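Local coordinates for PfVFT1 (Plasmodium falciparum, PDB 5JKQ), which is probably a solute-binding protein of the Venus flytrap type, with two lobes that would close around a small ligand, at residues L205-L218 against L239-I253. The protein carries 3 engineered substitutions. Numbering follows the deposited sequence.
Sequences LKIACLTEANCNAL and LSKSVLSKSHIIGVI
Two neighbouring parallel strands in one lobe of the Venus flytrap fold make this contact: strand 206-209, which runs on into helix 212-222, and strand 250-253, which follows helix 236-244. A208 lies at the centre. Its N donates to I250 O, and its O takes V252 N at 2.8 Å, a nearly straight bond (168° at the hydrogen). Before this pair, I249 N lies nearly in line with the C=O of K206 and bonds to its O, but the N-H is bent (142°); beyond it, L210 N reaches V252 O only weakly.

On one face of the sheet I207, C209, I250 and V252 face helix 212-222. I207 and I250 lie side by side, CG1 to CG1 3.8 Å. V252 has CG1 anti to its backbone N (chi1 -169°), which sends that methyl to the helix, 3.6 Å from N214 CB, while CG2 sits 3.7 Å from C209 SG. L218 of the helix meets both strand residues tip to tip, its CD2 on I250 CD1 and its CD1 on V252 CG1. The C209-C215 disulfide ties strand to helix here. T211 OG1 accepts from N214 N and T211 N bonds weakly to N214 OD1, a capping box; N214 ND2 goes to N179 OD1.

On the other face the A208 methyl fits between L239 CD2 and H248 CD2, 3.6 Å from each. The H248 ring is held from its far side: ND1 donates in the ring plane to S247 OG (2.7 Å), which also accepts from S242 OG.

F233 packs edge-to-face on H248 and also touches A208. Strand 206-209 pairs on its other side with 227-229, strand 250-253 with 175-184, and Y198 of helix 192-201 touches L205 and I249.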
loop_
_atom_site.group_PDB
_atom_site.type_symbol
_atom_site.label_atom_id
_atom_site.label_comp_id
_atom_site.label_asym_id
_atom_site.label_seq_id
_atom_site.Cartn_x
_atom_site.Cartn_y
_atom_site.Cartn_z
ATOM N N LEU A 205 -11.789 -6.212 -26.873
ATOM C CA LEU A 205 -12.422 -6.188 -25.557
ATOM C C LEU A 205 -11.947 -4.999 -24.729
ATOM O O LEU A 205 -10.861 -4.463 -24.957
ATOM C CB LEU A 205 -12.136 -7.489 -24.807
ATOM C CG LEU A 205 -12.642 -8.764 -25.486
ATOM C CD1 LEU A 205 -12.153 -9.989 -24.738
ATOM C CD2 LEU A 205 -14.162 -8.770 -25.581
ATOM N N LYS A 206 -12.775 -4.597 -23.769
ATOM C CA LYS A 206 -12.475 -3.461 -22.902
ATOM C C LYS A 206 -12.750 -3.835 -21.450
ATOM O O LYS A 206 -13.702 -4.561 -21.159
ATOM C CB LYS A 206 -13.305 -2.240 -23.311
ATOM C CG LYS A 206 -13.471 -2.090 -24.821
ATOM C CD LYS A 206 -14.042 -0.731 -25.208
ATOM C CE LYS A 206 -14.169 -0.597 -26.723
ATOM N NZ LYS A 206 -14.633 0.755 -27.149
ATOM N N ILE A 207 -11.912 -3.335 -20.543
ATOM C CA ILE A 207 -12.000 -3.686 -19.128
ATOM C C ILE A 207 -12.373 -2.472 -18.289
ATOM O O ILE A 207 -11.767 -1.406 -18.411
ATOM C CB ILE A 207 -10.664 -4.293 -18.630
ATOM C CG1 ILE A 207 -10.454 -5.660 -19.291
ATOM C CG2 ILE A 207 -10.648 -4.424 -17.101
ATOM C CD1 ILE A 207 -9.185 -6.381 -18.869
ATOM N N ALA A 208 -13.381 -2.646 -17.437
ATOM C CA ALA A 208 -13.819 -1.593 -16.527
ATOM C C ALA A 208 -13.164 -1.759 -15.161
ATOM O O ALA A 208 -13.052 -2.872 -14.648
ATOM C CB ALA A 208 -15.330 -1.604 -16.393
ATOM N N CYS A 209 -12.739 -0.643 -14.576
ATOM C CA CYS A 209 -12.086 -0.649 -13.271
ATOM C C CYS A 209 -12.550 0.537 -12.428
ATOM O O CYS A 209 -12.828 1.609 -12.954
ATOM C CB CYS A 209 -10.566 -0.611 -13.436
ATOM S SG CYS A 209 -9.883 -1.952 -14.442
ATOM N N LEU A 210 -12.633 0.340 -11.118
ATOM C CA LEU A 210 -13.085 1.401 -10.226
ATOM C C LEU A 210 -11.938 2.355 -9.910
ATOM O O LEU A 210 -12.156 3.541 -9.664
ATOM C CB LEU A 210 -13.664 0.812 -8.938
ATOM C CG LEU A 210 -14.180 1.813 -7.902
ATOM C CD1 LEU A 210 -15.216 2.754 -8.503
ATOM C CD2 LEU A 210 -14.767 1.079 -6.710
ATOM N N THR A 211 -10.717 1.825 -9.922
ATOM C CA THR A 211 -9.519 2.622 -9.687
ATOM C C THR A 211 -8.459 2.302 -10.732
ATOM O O THR A 211 -8.545 1.288 -11.425
ATOM C CB THR A 211 -8.925 2.368 -8.287
ATOM O OG1 THR A 211 -8.338 1.061 -8.243
ATOM C CG2 THR A 211 -9.996 2.487 -7.208
ATOM N N GLU A 212 -7.458 3.168 -10.837
ATOM C CA GLU A 212 -6.340 2.937 -11.743
ATOM C C GLU A 212 -5.559 1.696 -11.321
ATOM O O GLU A 212 -5.085 0.932 -12.163
ATOM C CB GLU A 212 -5.417 4.158 -11.777
ATOM C CG GLU A 212 -4.275 4.046 -12.775
ATOM C CD GLU A 212 -3.435 5.310 -12.847
ATOM O OE1 GLU A 212 -3.483 6.115 -11.893
ATOM O OE2 GLU A 212 -2.729 5.498 -13.859
ATOM N N ALA A 213 -5.436 1.499 -10.011
ATOM C CA ALA A 213 -4.686 0.371 -9.472
ATOM C C ALA A 213 -5.338 -0.959 -9.841
ATOM O O ALA A 213 -4.648 -1.959 -10.031
ATOM C CB ALA A 213 -4.560 0.494 -7.964
ATOM N N ASN A 214 -6.667 -0.970 -9.934
ATOM C CA ASN A 214 -7.391 -2.172 -10.340
ATOM C C ASN A 214 -6.994 -2.600 -11.750
ATOM O O ASN A 214 -6.668 -3.764 -11.986
ATOM C CB ASN A 214 -8.908 -1.954 -10.283
ATOM C CG ASN A 214 -9.461 -1.930 -8.861
ATOM O OD1 ASN A 214 -10.323 -1.109 -8.543
ATOM N ND2 ASN A 214 -8.986 -2.834 -8.009
ATOM N N CYS A 215 -7.029 -1.657 -12.687
ATOM C CA CYS A 215 -6.670 -1.940 -14.071
ATOM C C CYS A 215 -5.193 -2.295 -14.216
ATOM O O CYS A 215 -4.828 -3.113 -15.061
ATOM C CB CYS A 215 -7.008 -0.748 -14.969
ATOM S SG CYS A 215 -8.706 -0.758 -15.592
ATOM N N ASN A 216 -4.348 -1.684 -13.393
ATOM C CA ASN A 216 -2.914 -1.945 -13.447
ATOM C C ASN A 216 -2.576 -3.387 -13.081
ATOM O O ASN A 216 -1.691 -3.994 -13.683
ATOM C CB ASN A 216 -2.162 -0.986 -12.520
ATOM C CG ASN A 216 -1.675 0.262 -13.239
ATOM O OD1 ASN A 216 -1.205 0.197 -14.374
ATOM N ND2 ASN A 216 -1.787 1.408 -12.575
ATOM N N ALA A 217 -3.285 -3.931 -12.099
ATOM C CA ALA A 217 -3.051 -5.302 -11.663
ATOM C C ALA A 217 -3.307 -6.288 -12.800
ATOM O O ALA A 217 -2.670 -7.339 -12.872
ATOM C CB ALA A 217 -3.927 -5.633 -10.464
ATOM N N LEU A 218 -4.234 -5.941 -13.689
ATOM C CA LEU A 218 -4.557 -6.790 -14.833
ATOM C C LEU A 218 -3.748 -6.409 -16.069
ATOM O O LEU A 218 -3.526 -7.241 -16.949
ATOM C CB LEU A 218 -6.053 -6.721 -15.151
ATOM C CG LEU A 218 -6.921 -7.746 -14.418
ATOM C CD1 LEU A 218 -7.335 -7.231 -13.049
ATOM C CD2 LEU A 218 -8.132 -8.115 -15.254
ATOM N N LEU A 239 -19.707 0.726 -11.983
ATOM C CA LEU A 239 -18.879 -0.353 -12.504
ATOM C C LEU A 239 -19.756 -1.537 -12.909
ATOM O O LEU A 239 -19.635 -2.061 -14.017
ATOM C CB LEU A 239 -17.842 -0.755 -11.442
ATOM C CG LEU A 239 -16.737 -1.797 -11.674
ATOM C CD1 LEU A 239 -17.277 -3.217 -11.815
ATOM C CD2 LEU A 239 -15.871 -1.420 -12.866
ATOM N N SER A 240 -20.664 -1.926 -12.019
ATOM C CA SER A 240 -21.505 -3.098 -12.235
ATOM C C SER A 240 -22.459 -2.915 -13.410
ATOM O O SER A 240 -22.683 -3.844 -14.186
ATOM C CB SER A 240 -22.305 -3.417 -10.972
ATOM O OG SER A 240 -21.448 -3.786 -9.906
ATOM N N LYS A 241 -23.023 -1.717 -13.528
ATOM C CA LYS A 241 -23.925 -1.391 -14.626
ATOM C C LYS A 241 -23.252 -1.659 -15.971
ATOM O O LYS A 241 -23.880 -2.159 -16.904
ATOM C CB LYS A 241 -24.362 0.074 -14.524
ATOM C CG LYS A 241 -25.463 0.482 -15.489
ATOM C CD LYS A 241 -26.616 1.153 -14.749
ATOM C CE LYS A 241 -27.666 1.709 -15.704
ATOM N NZ LYS A 241 -27.244 3.001 -16.319
ATOM N N SER A 242 -21.962 -1.347 -16.049
ATOM C CA SER A 242 -21.206 -1.480 -17.289
ATOM C C SER A 242 -20.972 -2.940 -17.672
ATOM O O SER A 242 -21.024 -3.293 -18.850
ATOM C CB SER A 242 -19.864 -0.757 -17.161
ATOM O OG SER A 242 -19.109 -0.863 -18.352
ATOM N N VAL A 243 -20.705 -3.784 -16.681
ATOM C CA VAL A 243 -20.526 -5.211 -16.926
ATOM C C VAL A 243 -21.852 -5.852 -17.330
ATOM O O VAL A 243 -21.894 -6.693 -18.228
ATOM C CB VAL A 243 -19.954 -5.929 -15.683
ATOM C CG1 VAL A 243 -19.961 -7.450 -15.864
ATOM C CG2 VAL A 243 -18.545 -5.437 -15.401
ATOM N N LEU A 244 -22.930 -5.453 -16.661
ATOM C CA LEU A 244 -24.256 -5.994 -16.945
ATOM C C LEU A 244 -24.766 -5.520 -18.303
ATOM O O LEU A 244 -25.440 -6.266 -19.013
ATOM C CB LEU A 244 -25.243 -5.597 -15.844
ATOM C CG LEU A 244 -24.987 -6.219 -14.469
ATOM C CD1 LEU A 244 -25.823 -5.533 -13.405
ATOM C CD2 LEU A 244 -25.280 -7.710 -14.488
ATOM N N SER A 245 -24.435 -4.282 -18.662
ATOM C CA SER A 245 -24.821 -3.730 -19.958
ATOM C C SER A 245 -24.007 -4.350 -21.089
ATOM O O SER A 245 -24.251 -4.069 -22.263
ATOM C CB SER A 245 -24.643 -2.212 -19.973
ATOM O OG SER A 245 -23.270 -1.867 -20.020
ATOM N N LYS A 246 -23.025 -5.171 -20.725
ATOM C CA LYS A 246 -22.249 -5.945 -21.691
ATOM C C LYS A 246 -21.290 -5.070 -22.504
ATOM O O LYS A 246 -20.797 -5.488 -23.552
ATOM C CB LYS A 246 -23.196 -6.700 -22.626
ATOM C CG LYS A 246 -22.745 -8.096 -22.999
ATOM C CD LYS A 246 -23.941 -9.030 -23.082
ATOM C CE LYS A 246 -23.552 -10.397 -23.611
ATOM N NZ LYS A 246 -24.705 -11.341 -23.606
ATOM N N SER A 247 -21.018 -3.864 -22.012
ATOM C CA SER A 247 -20.096 -2.950 -22.686
ATOM C C SER A 247 -18.641 -3.293 -22.364
ATOM O O SER A 247 -17.747 -3.083 -23.186
ATOM C CB SER A 247 -20.393 -1.503 -22.289
ATOM O OG SER A 247 -20.225 -1.307 -20.896
ATOM N N HIS A 248 -18.416 -3.815 -21.162
ATOM C CA HIS A 248 -17.086 -4.237 -20.729
ATOM C C HIS A 248 -17.117 -5.701 -20.301
ATOM O O HIS A 248 -17.989 -6.111 -19.536
ATOM C CB HIS A 248 -16.590 -3.356 -19.581
ATOM C CG HIS A 248 -16.464 -1.908 -19.942
ATOM N ND1 HIS A 248 -17.539 -1.146 -20.348
ATOM C CD2 HIS A 248 -15.390 -1.084 -19.962
ATOM C CE1 HIS A 248 -17.133 0.086 -20.599
ATOM N NE2 HIS A 248 -15.833 0.150 -20.372
ATOM N N ILE A 249 -16.162 -6.482 -20.796
ATOM C CA ILE A 249 -16.168 -7.927 -20.590
ATOM C C ILE A 249 -16.039 -8.300 -19.113
ATOM O O ILE A 249 -16.628 -9.284 -18.666
ATOM C CB ILE A 249 -15.032 -8.609 -21.394
ATOM C CG1 ILE A 249 -15.154 -10.137 -21.326
ATOM C CG2 ILE A 249 -13.655 -8.146 -20.907
ATOM C CD1 ILE A 249 -16.405 -10.695 -22.000
ATOM N N ILE A 250 -15.272 -7.515 -18.361
ATOM C CA ILE A 250 -15.133 -7.736 -16.925
ATOM C C ILE A 250 -15.098 -6.420 -16.165
ATOM O O ILE A 250 -14.881 -5.353 -16.744
ATOM C CB ILE A 250 -13.851 -8.538 -16.576
ATOM C CG1 ILE A 250 -12.588 -7.761 -16.970
ATOM C CG2 ILE A 250 -13.882 -9.904 -17.247
ATOM C CD1 ILE A 250 -11.318 -8.329 -16.378
ATOM N N GLY A 251 -15.316 -6.519 -14.860
ATOM C CA GLY A 251 -15.167 -5.398 -13.955
ATOM C C GLY A 251 -14.149 -5.759 -12.892
ATOM O O GLY A 251 -14.267 -6.800 -12.243
ATOM N N VAL A 252 -13.140 -4.910 -12.729
ATOM C CA VAL A 252 -12.102 -5.123 -11.727
ATOM C C VAL A 252 -12.370 -4.234 -10.521
ATOM O O VAL A 252 -12.530 -3.020 -10.657
ATOM C CB VAL A 252 -10.696 -4.823 -12.278
ATOM C CG1 VAL A 252 -9.633 -5.307 -11.300
ATOM C CG2 VAL A 252 -10.500 -5.475 -13.642
ATOM N N ILE A 253 -12.410 -4.841 -9.341
ATOM C CA ILE A 253 -12.764 -4.116 -8.131
ATOM C C ILE A 253 -12.235 -4.840 -6.893
ATOM O O ILE A 253 -12.123 -6.065 -6.882
ATOM C CB ILE A 253 -14.299 -3.924 -8.044
ATOM C CG1 ILE A 253 -14.653 -2.887 -6.978
ATOM C CG2 ILE A 253 -15.010 -5.263 -7.800
ATOM C CD1 ILE A 253 -16.002 -2.239 -7.204
HETATM O O HOH W 1 -15.525 -5.262 -24.068
#